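Local coordinates for FMN-binding domain-containing protein (Clostridium perfringens, PDB 3O6U) that is of unknown function but probably binds FMN, at residues A[4-9]-A[24-29]; A[20-25]-A[38-43]; A[33-38]-A[75-80]; A[83-88]-A[97-102]. All coordinates share one frame; numbering follows the deposited sequence.

Contact 1: residues A[4-9]-A[24-29]; sequences DGDYTV and SIKVSD
Four backbone hydrogen bonds join G5 to V27 and Y7 to I25, making strands 5-9 and 24-27 neighbours in an antiparallel sheet. The bond from I25 N to Y7 O, 2.9 Å, runs almost in line with the carbonyl, whereas G5 N meets V27 O on a lone pair in the carbonyl plane. Polar side chains fill one face. D6 and K26 lie side by side in a non-hydrogen-bonded pair, and the lysine chain, bent at its last two torsions (-69° and -66°), folds NZ back to the syn lone pair of D6 OD2 at 2.7 Å. On the same face T8 OG1 and S24 OG share a hydrogen bond of 2.6 Å. Apolar groups occupy the other face: Y7 CB packs on I25 CG1 at 4.1 Å, and Y7 CE2 reaches V27 CG2 at 3.9 Å, while the phenol OH is hydrogen-bonded to K3 O. Without a side chain, G5 can hold its positive phi (141°) and leave the neighbouring Y7 OH uncrowded. At the open end D4 OD2 accepts a nearly straight bond from D29 N, 2.7 Å. The chemistry thus implies a two-faced hairpin, with ion pair and hydroxyls outward and Y7 and I25 turned to helix 92-111.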
loop_
_atom_site.group_PDB
_atom_site.type_symbol
_atom_site.label_atom_id
_atom_site.label_comp_id
_atom_site.label_asym_id
_atom_site.label_seq_id
_atom_site.Cartn_x
_atom_site.Cartn_y
_atom_site.Cartn_z
ATOM N N ASP A 4 4.978 -6.094 17.903
ATOM C CA ASP A 4 5.802 -6.699 16.870
ATOM C C ASP A 4 5.029 -7.789 16.124
ATOM O O ASP A 4 4.088 -8.386 16.649
ATOM C CB ASP A 4 7.060 -7.311 17.505
ATOM C CG ASP A 4 8.074 -6.265 17.924
ATOM O OD1 ASP A 4 7.743 -5.054 17.952
ATOM O OD2 ASP A 4 9.215 -6.660 18.226
ATOM N N GLY A 5 5.423 -8.027 14.883
ATOM C CA GLY A 5 4.793 -9.075 14.106
ATOM C C GLY A 5 4.622 -8.653 12.672
ATOM O O GLY A 5 5.161 -7.625 12.253
ATOM N N ASP A 6 3.888 -9.461 11.920
ATOM C CA ASP A 6 3.590 -9.140 10.531
ATOM C C ASP A 6 2.104 -8.818 10.426
ATOM O O ASP A 6 1.277 -9.524 10.986
ATOM C CB ASP A 6 3.929 -10.310 9.594
ATOM C CG ASP A 6 5.426 -10.578 9.507
ATOM O OD1 ASP A 6 5.891 -11.645 9.953
ATOM O OD2 ASP A 6 6.158 -9.714 8.994
ATOM N N TYR A 7 1.774 -7.733 9.731
ATOM C CA TYR A 7 0.376 -7.369 9.534
ATOM C C TYR A 7 0.143 -7.076 8.058
ATOM O O TYR A 7 0.965 -6.471 7.377
ATOM C CB TYR A 7 -0.024 -6.175 10.415
ATOM C CG TYR A 7 0.393 -6.342 11.852
ATOM C CD1 TYR A 7 -0.476 -6.835 12.812
ATOM C CD2 TYR A 7 1.686 -6.036 12.237
ATOM C CE1 TYR A 7 -0.057 -7.005 14.125
ATOM C CE2 TYR A 7 2.111 -6.203 13.527
ATOM C CZ TYR A 7 1.246 -6.690 14.473
ATOM O OH TYR A 7 1.706 -6.861 15.758
ATOM N N THR A 8 -0.993 -7.555 7.581
ATOM C CA THR A 8 -1.382 -7.416 6.202
ATOM C C THR A 8 -2.808 -6.913 6.104
ATOM O O THR A 8 -3.713 -7.393 6.794
ATOM C CB THR A 8 -1.311 -8.787 5.480
ATOM O OG1 THR A 8 0.061 -9.154 5.295
ATOM C CG2 THR A 8 -2.030 -8.743 4.108
ATOM N N VAL A 9 -3.000 -5.924 5.252
ATOM C CA VAL A 9 -4.330 -5.427 5.002
ATOM C C VAL A 9 -4.513 -5.404 3.481
ATOM O O VAL A 9 -3.552 -5.251 2.732
ATOM C CB VAL A 9 -4.527 -4.043 5.636
ATOM C CG1 VAL A 9 -3.849 -2.978 4.827
ATOM C CG2 VAL A 9 -5.961 -3.771 5.782
ATOM N N SER A 24 1.590 -4.815 3.365
ATOM C CA SER A 24 2.135 -5.629 4.436
ATOM C C SER A 24 3.205 -4.846 5.167
ATOM O O SER A 24 3.932 -4.052 4.564
ATOM C CB SER A 24 2.780 -6.925 3.935
ATOM O OG SER A 24 1.802 -7.924 3.786
ATOM N N ILE A 25 3.271 -5.051 6.477
ATOM C CA ILE A 25 4.329 -4.443 7.242
ATOM C C ILE A 25 4.915 -5.437 8.236
ATOM O O ILE A 25 4.326 -6.483 8.545
ATOM C CB ILE A 25 3.886 -3.145 8.024
ATOM C CG1 ILE A 25 2.745 -3.442 9.004
ATOM C CG2 ILE A 25 3.510 -2.049 7.032
ATOM C CD1 ILE A 25 2.563 -2.336 10.039
ATOM N N LYS A 26 6.130 -5.140 8.663
ATOM C CA LYS A 26 6.749 -5.940 9.697
ATOM C C LYS A 26 7.127 -4.904 10.774
ATOM O O LYS A 26 7.641 -3.818 10.484
ATOM C CB LYS A 26 7.968 -6.729 9.180
ATOM C CG LYS A 26 8.641 -7.622 10.229
ATOM C CD LYS A 26 9.859 -8.385 9.661
ATOM C CE LYS A 26 9.460 -9.461 8.656
ATOM N NZ LYS A 26 8.686 -10.576 9.277
ATOM N N VAL A 27 6.800 -5.236 12.014
ATOM C CA VAL A 27 7.080 -4.358 13.137
ATOM C C VAL A 27 8.044 -5.094 14.055
ATOM O O VAL A 27 7.778 -6.217 14.485
ATOM C CB VAL A 27 5.771 -4.005 13.923
ATOM C CG1 VAL A 27 6.106 -3.063 15.073
ATOM C CG2 VAL A 27 4.707 -3.377 12.986
ATOM N N SER A 28 9.166 -4.464 14.358
ATOM C CA SER A 28 10.175 -5.088 15.208
ATOM C C SER A 28 10.682 -4.103 16.225
ATOM O O SER A 28 11.242 -3.076 15.860
ATOM C CB SER A 28 11.359 -5.573 14.372
ATOM O OG SER A 28 12.379 -6.098 15.209
ATOM N N ASP A 29 10.519 -4.433 17.499
ATOM C CA ASP A 29 10.943 -3.550 18.575
ATOM C C ASP A 29 10.101 -2.291 18.438
ATOM O O ASP A 29 10.617 -1.172 18.520
ATOM C CB ASP A 29 12.428 -3.193 18.457
ATOM C CG ASP A 29 13.071 -2.905 19.814
ATOM O OD1 ASP A 29 13.021 -3.793 20.700
ATOM O OD2 ASP A 29 13.635 -1.802 19.991
#

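Contact 2: residues A[20-25]-A[38-43]; sequences KAKLSI and NEFNGE
F40 lays its ring beneath the CB of K20, which stands over one face 4.2 Å from the ring centroid in a CH-pi contact. The phenylalanine CG sits between its backbone N and carbonyl carbon (chi1 69°), and this torsion swings the ring across to the neighbouring strand, where F40 CE2 also reaches K22 CB, obliquely, at 3.7 Å. A lysine suits position 20 because its CB can lie over the aromatic face while the amine, carried past the ring, makes a long, weak ion pair with E10; the extended chain passes G42, with K20 CD 4.2 Å from G42 CA. Around these side chains the backbones pair in antiparallel fashion. K20 and F40 exchange two hydrogen bonds, K20 N to F40 O being 2.7 Å, and K22 and N38 exchange two more, with N38 N to K22 O at 3.0 Å. On the reverse face the small A21 packs on its cross-strand partner: A21 CB meets E39 CG at 4.0 Å. E39, its CG anti to the carbonyl carbon (chi1 -67°) and its chain extended, carries a buried carboxylate that is satisfied elsewhere, by a salt bridge to K48 and hydrogen bonds to Y69, S94 and Y37. One face of this strand pair is thus aliphatic-on-aromatic, and the other presents a buried acid whose ionised form is probably favoured by K48 and the hydroxyl donors.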
loop_
_atom_site.group_PDB
_atom_site.type_symbol
_atom_site.label_atom_id
_atom_site.label_comp_id
_atom_site.label_asym_id
_atom_site.label_seq_id
_atom_site.Cartn_x
_atom_site.Cartn_y
_atom_site.Cartn_z
ATOM N N LYS A 20 -6.838 -4.693 -6.981
ATOM C CA LYS A 20 -6.958 -4.608 -5.536
ATOM C C LYS A 20 -5.616 -4.080 -5.035
ATOM O O LYS A 20 -4.635 -4.011 -5.783
ATOM C CB LYS A 20 -7.182 -5.969 -4.906
ATOM C CG LYS A 20 -8.582 -6.480 -5.051
ATOM C CD LYS A 20 -8.681 -7.864 -4.461
ATOM C CE LYS A 20 -10.111 -8.373 -4.506
ATOM N NZ LYS A 20 -10.212 -9.730 -3.888
ATOM N N ALA A 21 -5.577 -3.687 -3.767
ATOM C CA ALA A 21 -4.308 -3.261 -3.185
ATOM C C ALA A 21 -4.055 -3.910 -1.812
ATOM O O ALA A 21 -4.953 -4.076 -0.972
ATOM C CB ALA A 21 -4.201 -1.746 -3.127
ATOM N N LYS A 22 -2.789 -4.244 -1.619
ATOM C CA LYS A 22 -2.312 -4.950 -0.458
ATOM C C LYS A 22 -1.169 -4.208 0.216
ATOM O O LYS A 22 -0.260 -3.727 -0.458
ATOM C CB LYS A 22 -1.797 -6.312 -0.946
ATOM C CG LYS A 22 -1.938 -7.433 0.029
ATOM C CD LYS A 22 -1.210 -8.658 -0.457
ATOM C CE LYS A 22 -0.999 -9.630 0.688
ATOM N NZ LYS A 22 -1.109 -11.046 0.247
ATOM N N LEU A 23 -1.236 -4.089 1.534
ATOM C CA LEU A 23 -0.141 -3.500 2.277
ATOM C C LEU A 23 0.307 -4.456 3.380
ATOM O O LEU A 23 -0.508 -4.891 4.204
ATOM C CB LEU A 23 -0.537 -2.166 2.917
ATOM C CG LEU A 23 0.477 -1.543 3.890
ATOM C CD1 LEU A 23 1.830 -1.336 3.203
ATOM C CD2 LEU A 23 -0.078 -0.216 4.414
ATOM N N SER A 24 1.590 -4.815 3.365
ATOM C CA SER A 24 2.135 -5.629 4.436
ATOM C C SER A 24 3.205 -4.846 5.167
ATOM O O SER A 24 3.932 -4.052 4.564
ATOM C CB SER A 24 2.780 -6.925 3.935
ATOM O OG SER A 24 1.802 -7.924 3.786
ATOM N N ILE A 25 3.271 -5.051 6.477
ATOM C CA ILE A 25 4.329 -4.443 7.242
ATOM C C ILE A 25 4.915 -5.437 8.236
ATOM O O ILE A 25 4.326 -6.483 8.545
ATOM C CB ILE A 25 3.886 -3.145 8.024
ATOM C CG1 ILE A 25 2.745 -3.442 9.004
ATOM C CG2 ILE A 25 3.510 -2.049 7.032
ATOM C CD1 ILE A 25 2.563 -2.336 10.039
ATOM N N ASN A 38 1.392 -3.334 -2.878
ATOM C CA ASN A 38 1.131 -3.670 -4.259
ATOM C C ASN A 38 -0.303 -3.530 -4.722
ATOM O O ASN A 38 -1.228 -3.999 -4.051
ATOM C CB ASN A 38 1.506 -5.132 -4.547
ATOM C CG ASN A 38 2.984 -5.379 -4.529
ATOM O OD1 ASN A 38 3.700 -4.999 -5.454
ATOM N ND2 ASN A 38 3.458 -6.012 -3.471
ATOM N N GLU A 39 -0.470 -2.846 -5.855
ATOM C CA GLU A 39 -1.758 -2.828 -6.541
ATOM C C GLU A 39 -1.610 -4.065 -7.471
ATOM O O GLU A 39 -0.523 -4.381 -7.951
ATOM C CB GLU A 39 -1.968 -1.533 -7.294
ATOM C CG GLU A 39 -2.097 -0.367 -6.294
ATOM C CD GLU A 39 -1.921 1.004 -6.923
ATOM O OE1 GLU A 39 -1.710 1.081 -8.153
ATOM O OE2 GLU A 39 -1.995 2.014 -6.184
ATOM N N PHE A 40 -2.697 -4.776 -7.699
ATOM C CA PHE A 40 -2.591 -6.030 -8.438
ATOM C C PHE A 40 -3.944 -6.524 -8.899
ATOM O O PHE A 40 -4.981 -6.156 -8.358
ATOM C CB PHE A 40 -1.912 -7.083 -7.533
ATOM C CG PHE A 40 -2.753 -7.524 -6.356
ATOM C CD1 PHE A 40 -3.544 -8.674 -6.436
ATOM C CD2 PHE A 40 -2.760 -6.793 -5.169
ATOM C CE1 PHE A 40 -4.331 -9.092 -5.350
ATOM C CE2 PHE A 40 -3.543 -7.203 -4.086
ATOM C CZ PHE A 40 -4.330 -8.354 -4.180
ATOM N N ASN A 41 -3.925 -7.384 -9.898
ATOM C CA ASN A 41 -5.167 -7.866 -10.458
ATOM C C ASN A 41 -5.801 -8.902 -9.543
ATOM O O ASN A 41 -5.200 -9.937 -9.246
ATOM C CB ASN A 41 -4.890 -8.406 -11.869
ATOM C CG ASN A 41 -6.124 -8.937 -12.551
ATOM O OD1 ASN A 41 -6.529 -10.078 -12.326
ATOM N ND2 ASN A 41 -6.739 -8.108 -13.386
ATOM N N GLY A 42 -7.009 -8.588 -9.080
ATOM C CA GLY A 42 -7.736 -9.474 -8.192
ATOM C C GLY A 42 -7.762 -10.941 -8.586
ATOM O O GLY A 42 -7.510 -11.810 -7.760
ATOM N N GLU A 43 -8.007 -11.207 -9.860
ATOM C CA GLU A 43 -8.136 -12.557 -10.371
ATOM C C GLU A 43 -6.860 -13.253 -10.794
ATOM O O GLU A 43 -6.676 -14.424 -10.494
ATOM C CB GLU A 43 -9.102 -12.528 -11.557
ATOM C CG GLU A 43 -10.407 -11.804 -11.255
ATOM C CD GLU A 43 -11.147 -12.422 -10.078
ATOM O OE1 GLU A 43 -11.539 -13.615 -10.173
ATOM O OE2 GLU A 43 -11.336 -11.717 -9.053
#

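Contact 3: residues A[33-38]-A[75-80]; sequences TEAKYN and KALIEK
A35 CB meets the ends of two helix side chains, I78 CD1 at 3.8 Å and L77 CD2 at 4.0 Å. The isoleucine makes the broader contact, since its CG1 also lies 3.8 Å from A35 CB and its CD1 comes to 3.7 Å from A35 N, over the strand backbone. That reach follows from I78 CG1 standing anti to the carbonyl carbon (chi1 -63°) with the chain then extended (chi2 173°), which carries the methyl away from the helix. The small methyl of alanine suits a place where the axes of segments 33-38 and 75-80 come within 8.0 Å. In the next shell L77 packs against I25 of the adjoining strand and F98 of helix 92-111. T33 and E34 both face K26, forming a classic beta bulge at the start of this segment. Farther along, Y37 N is hydrogen-bonded to E74 OE2 on the same helix, and the Y37 ring meets F98 edge-to-face. No hydrogen bond crosses between the two segments themselves, so the meeting is apolar, as is characteristic of a helix packed across a mixed sheet: the end of helix 66-80 rests beside one of its outermost strands, 32-41.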
loop_
_atom_site.group_PDB
_atom_site.type_symbol
_atom_site.label_atom_id
_atom_site.label_comp_id
_atom_site.label_asym_id
_atom_site.label_seq_id
_atom_site.Cartn_x
_atom_site.Cartn_y
_atom_site.Cartn_z
ATOM N N THR A 33 9.427 -1.816 10.118
ATOM C CA THR A 33 10.751 -2.212 9.684
ATOM C C THR A 33 10.791 -2.652 8.230
ATOM O O THR A 33 11.805 -2.522 7.559
ATOM C CB THR A 33 11.174 -3.334 10.682
ATOM O OG1 THR A 33 12.450 -3.041 11.268
ATOM C CG2 THR A 33 11.153 -4.676 10.010
ATOM N N GLU A 34 9.675 -3.197 7.766
ATOM C CA GLU A 34 9.508 -3.595 6.372
ATOM C C GLU A 34 8.104 -3.133 5.963
ATOM O O GLU A 34 7.168 -3.168 6.762
ATOM C CB GLU A 34 9.573 -5.112 6.187
ATOM C CG GLU A 34 10.722 -5.826 6.870
ATOM C CD GLU A 34 12.000 -5.843 6.052
ATOM O OE1 GLU A 34 11.918 -5.848 4.799
ATOM O OE2 GLU A 34 13.093 -5.874 6.672
ATOM N N ALA A 35 7.963 -2.692 4.722
ATOM C CA ALA A 35 6.670 -2.266 4.211
ATOM C C ALA A 35 6.555 -2.701 2.742
ATOM O O ALA A 35 7.393 -2.331 1.918
ATOM C CB ALA A 35 6.523 -0.764 4.338
ATOM N N LYS A 36 5.531 -3.505 2.430
ATOM C CA LYS A 36 5.301 -3.989 1.056
ATOM C C LYS A 36 3.919 -3.616 0.534
ATOM O O LYS A 36 2.896 -4.073 1.043
ATOM C CB LYS A 36 5.510 -5.517 0.961
ATOM C CG LYS A 36 5.453 -6.071 -0.484
ATOM C CD LYS A 36 6.411 -7.262 -0.697
ATOM C CE LYS A 36 5.743 -8.491 -1.349
ATOM N NZ LYS A 36 5.216 -8.282 -2.739
ATOM N N TYR A 37 3.886 -2.770 -0.486
ATOM C CA TYR A 37 2.605 -2.343 -1.034
ATOM C C TYR A 37 2.467 -2.644 -2.521
ATOM O O TYR A 37 3.303 -2.246 -3.320
ATOM C CB TYR A 37 2.400 -0.835 -0.783
ATOM C CG TYR A 37 1.198 -0.235 -1.476
ATOM C CD1 TYR A 37 -0.081 -0.374 -0.943
ATOM C CD2 TYR A 37 1.340 0.473 -2.668
ATOM C CE1 TYR A 37 -1.195 0.178 -1.582
ATOM C CE2 TYR A 37 0.235 1.025 -3.315
ATOM C CZ TYR A 37 -1.028 0.878 -2.765
ATOM O OH TYR A 37 -2.123 1.426 -3.390
ATOM N N ASN A 38 1.392 -3.334 -2.878
ATOM C CA ASN A 38 1.131 -3.670 -4.259
ATOM C C ASN A 38 -0.303 -3.530 -4.722
ATOM O O ASN A 38 -1.228 -3.999 -4.051
ATOM C CB ASN A 38 1.506 -5.132 -4.547
ATOM C CG ASN A 38 2.984 -5.379 -4.529
ATOM O OD1 ASN A 38 3.700 -4.999 -5.454
ATOM N ND2 ASN A 38 3.458 -6.012 -3.471
ATOM N N LYS A 75 8.692 3.353 1.431
ATOM C CA LYS A 75 9.777 3.994 2.173
ATOM C C LYS A 75 9.303 5.134 3.054
ATOM O O LYS A 75 9.719 5.241 4.208
ATOM C CB LYS A 75 10.852 4.504 1.219
ATOM C CG LYS A 75 11.518 3.431 0.403
ATOM C CD LYS A 75 12.461 4.071 -0.599
ATOM C CE LYS A 75 12.676 3.185 -1.826
ATOM N NZ LYS A 75 11.840 3.613 -3.002
ATOM N N ALA A 76 8.433 5.977 2.503
ATOM C CA ALA A 76 7.883 7.115 3.236
ATOM C C ALA A 76 7.179 6.639 4.492
ATOM O O ALA A 76 7.174 7.331 5.504
ATOM C CB ALA A 76 6.911 7.905 2.367
ATOM N N LEU A 77 6.573 5.462 4.422
ATOM C CA LEU A 77 5.887 4.885 5.575
ATOM C C LEU A 77 6.924 4.536 6.632
ATOM O O LEU A 77 6.760 4.849 7.808
ATOM C CB LEU A 77 5.128 3.621 5.159
ATOM C CG LEU A 77 4.355 2.898 6.272
ATOM C CD1 LEU A 77 3.360 3.847 6.946
ATOM C CD2 LEU A 77 3.642 1.698 5.694
ATOM N N ILE A 78 8.000 3.888 6.206
ATOM C CA ILE A 78 9.056 3.507 7.129
ATOM C C ILE A 78 9.753 4.733 7.724
ATOM O O ILE A 78 10.089 4.738 8.904
ATOM C CB ILE A 78 10.054 2.568 6.427
ATOM C CG1 ILE A 78 9.298 1.288 6.040
ATOM C CG2 ILE A 78 11.262 2.271 7.336
ATOM C CD1 ILE A 78 10.076 0.324 5.188
ATOM N N GLU A 79 9.923 5.781 6.919
ATOM C CA GLU A 79 10.544 7.027 7.364
ATOM C C GLU A 79 9.633 7.791 8.338
ATOM O O GLU A 79 10.104 8.378 9.302
ATOM C CB GLU A 79 10.853 7.928 6.157
ATOM C CG GLU A 79 11.486 9.284 6.513
ATOM C CD GLU A 79 12.925 9.168 7.004
ATOM O OE1 GLU A 79 13.853 9.096 6.165
ATOM O OE2 GLU A 79 13.127 9.142 8.238
ATOM N N LYS A 80 8.329 7.778 8.099
ATOM C CA LYS A 80 7.400 8.510 8.959
ATOM C C LYS A 80 6.894 7.732 10.152
ATOM O O LYS A 80 6.457 8.314 11.143
ATOM C CB LYS A 80 6.177 8.962 8.153
ATOM C CG LYS A 80 6.439 10.088 7.174
ATOM C CD LYS A 80 5.790 11.377 7.644
ATOM C CE LYS A 80 6.268 12.558 6.815
ATOM N NZ LYS A 80 5.584 13.821 7.194
#

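Contact 4: residues A[83-88]-A[97-102]; sequences SDIDVI and QFKKLA
K99 leaves its helix with CG anti to the carbonyl carbon (chi1 -68°) and then bends at its third torsion (66°), a turn that takes NZ to the carbonyl of I85. The bond from K99 NZ to I85 O is 2.8 Å long and approaches at a C=O...N angle of 165°. Lysine suits this site by doing two jobs: its aliphatic stem slides past the I85 side chain in the opposite direction, with K99 CG 3.7 Å from I85 CG1, and its amine then grips the irregular 83-88 backbone. The carboxylate of D84 lies nearby, D84 OD1 being 4.4 Å from K99 NZ, beyond a salt bridge; the opposite charges may still attract, but D84 is poorly ordered. I85 continues inward and crosses the F98 side chain at about a right angle, so that I85 CD1 touches F98 CD2 at 3.8 Å. A branched aliphatic residue fits here, as one arm serves both the lysine stem and the aromatic ring. One helical turn on from F98, the small A102 admits the loop closely: A102 CB is 3.6 Å from S83 CB. Segment 83-88 runs as a loop between helices 66-80 and 92-111, pinned along the second by K99 and A102, while I85 also packs on L73 of the first and F98 and A102 turn toward L23 in strand 19-27.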
loop_
_atom_site.group_PDB
_atom_site.type_symbol
_atom_site.label_atom_id
_atom_site.label_comp_id
_atom_site.label_asym_id
_atom_site.label_seq_id
_atom_site.Cartn_x
_atom_site.Cartn_y
_atom_site.Cartn_z
ATOM N N SER A 83 0.877 6.665 9.166
ATOM C CA SER A 83 0.134 6.689 7.911
ATOM C C SER A 83 0.124 8.081 7.300
ATOM O O SER A 83 -0.126 8.238 6.106
ATOM C CB SER A 83 -1.317 6.267 8.156
ATOM O OG SER A 83 -2.008 7.224 8.956
ATOM N N ASP A 84 0.403 9.088 8.120
ATOM C CA ASP A 84 0.362 10.466 7.659
ATOM C C ASP A 84 1.527 10.817 6.764
ATOM O O ASP A 84 2.476 11.464 7.202
ATOM C CB ASP A 84 0.300 11.435 8.854
ATOM C CG ASP A 84 0.440 12.903 8.436
ATOM O OD1 ASP A 84 -0.409 13.397 7.649
ATOM O OD2 ASP A 84 1.407 13.559 8.897
ATOM N N ILE A 85 1.467 10.376 5.511
ATOM C CA ILE A 85 2.527 10.699 4.565
ATOM C C ILE A 85 2.014 11.723 3.555
ATOM O O ILE A 85 0.811 11.950 3.453
ATOM C CB ILE A 85 3.040 9.446 3.792
ATOM C CG1 ILE A 85 1.876 8.690 3.154
ATOM C CG2 ILE A 85 3.809 8.539 4.723
ATOM C CD1 ILE A 85 2.207 8.115 1.779
ATOM N N ASP A 86 2.935 12.342 2.821
ATOM C CA ASP A 86 2.598 13.344 1.808
ATOM C C ASP A 86 2.195 12.614 0.530
ATOM O O ASP A 86 2.848 11.638 0.146
ATOM C CB ASP A 86 3.812 14.235 1.508
ATOM C CG ASP A 86 4.575 14.639 2.763
ATOM O OD1 ASP A 86 3.939 15.109 3.738
ATOM O OD2 ASP A 86 5.820 14.490 2.772
ATOM N N VAL A 87 1.146 13.070 -0.145
ATOM C CA VAL A 87 0.764 12.358 -1.346
ATOM C C VAL A 87 1.841 12.559 -2.400
ATOM O O VAL A 87 2.636 13.483 -2.304
ATOM C CB VAL A 87 -0.685 12.747 -1.841
ATOM C CG1 VAL A 87 -1.625 12.815 -0.643
ATOM C CG2 VAL A 87 -0.699 14.022 -2.627
ATOM N N ILE A 88 1.945 11.633 -3.344
ATOM C CA ILE A 88 2.951 11.779 -4.386
ATOM C C ILE A 88 2.316 12.381 -5.647
ATOM O O ILE A 88 1.381 11.835 -6.239
ATOM C CB ILE A 88 3.645 10.424 -4.715
ATOM C CG1 ILE A 88 4.536 9.999 -3.545
ATOM C CG2 ILE A 88 4.490 10.550 -5.978
ATOM C CD1 ILE A 88 4.786 8.494 -3.494
ATOM N N GLN A 97 -5.246 5.906 -1.427
ATOM C CA GLN A 97 -5.569 4.511 -1.163
ATOM C C GLN A 97 -4.535 3.932 -0.168
ATOM O O GLN A 97 -4.918 3.341 0.847
ATOM C CB GLN A 97 -5.561 3.717 -2.468
ATOM C CG GLN A 97 -5.670 2.206 -2.285
ATOM C CD GLN A 97 -6.083 1.502 -3.562
ATOM O OE1 GLN A 97 -7.264 1.276 -3.795
ATOM N NE2 GLN A 97 -5.116 1.180 -4.404
ATOM N N PHE A 98 -3.239 4.120 -0.450
ATOM C CA PHE A 98 -2.153 3.653 0.432
ATOM C C PHE A 98 -2.331 4.163 1.856
ATOM O O PHE A 98 -2.177 3.392 2.813
ATOM C CB PHE A 98 -0.778 4.122 -0.080
ATOM C CG PHE A 98 0.409 3.688 0.793
ATOM C CD1 PHE A 98 0.998 2.433 0.640
ATOM C CD2 PHE A 98 0.941 4.551 1.759
ATOM C CE1 PHE A 98 2.098 2.051 1.422
ATOM C CE2 PHE A 98 2.029 4.173 2.537
ATOM C CZ PHE A 98 2.608 2.918 2.372
ATOM N N LYS A 99 -2.648 5.451 1.997
ATOM C CA LYS A 99 -2.824 6.041 3.318
ATOM C C LYS A 99 -3.921 5.355 4.117
ATOM O O LYS A 99 -3.722 5.082 5.298
ATOM C CB LYS A 99 -3.058 7.566 3.218
ATOM C CG LYS A 99 -1.793 8.315 2.736
ATOM C CD LYS A 99 -1.990 9.819 2.525
ATOM C CE LYS A 99 -2.268 10.537 3.837
ATOM N NZ LYS A 99 -1.993 11.997 3.761
ATOM N N LYS A 100 -5.053 5.027 3.488
ATOM C CA LYS A 100 -6.136 4.345 4.222
ATOM C C LYS A 100 -5.708 2.956 4.739
ATOM O O LYS A 100 -5.974 2.607 5.893
ATOM C CB LYS A 100 -7.405 4.242 3.364
ATOM C CG LYS A 100 -8.102 5.599 3.112
ATOM C CD LYS A 100 -9.381 5.437 2.284
ATOM C CE LYS A 100 -10.069 6.779 1.974
ATOM N NZ LYS A 100 -9.734 7.316 0.616
ATOM N N LEU A 101 -5.033 2.181 3.888
ATOM C CA LEU A 101 -4.508 0.860 4.260
ATOM C C LEU A 101 -3.467 1.007 5.396
ATOM O O LEU A 101 -3.464 0.213 6.343
ATOM C CB LEU A 101 -3.899 0.172 3.027
ATOM C CG LEU A 101 -4.898 -0.235 1.930
ATOM C CD1 LEU A 101 -4.186 -0.845 0.734
ATOM C CD2 LEU A 101 -5.886 -1.208 2.502
ATOM N N ALA A 102 -2.584 2.000 5.314
ATOM C CA ALA A 102 -1.642 2.238 6.416
ATOM C C ALA A 102 -2.381 2.558 7.742
ATOM O O ALA A 102 -2.004 2.030 8.794
ATOM C CB ALA A 102 -0.691 3.377 6.068
#

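In the fold
Strand 19-27 lies between strands 5-11 and 32-41, pairing with the first in contact 1 and the second in contact 2, whose centres are about 16 Å apart; S24 and I25 belong to both ranges but pair across contact 1 only. Contact 3 attaches helix 66-80 to that same strand 32-41, and I25 CG2 lies 4.0 Å from L77 CD2, linking it to contact 1. Contact 4, with its centre about 10 Å from that of contact 3, meets it where helices 66-80 and 92-111 touch: L77 CD2 and F98 CZ are 3.7 Å apart. Contacts 2 and 4 lie on opposite sides of the chain's centre, yet A21 CB comes within 3.3 Å of Q97 NE2.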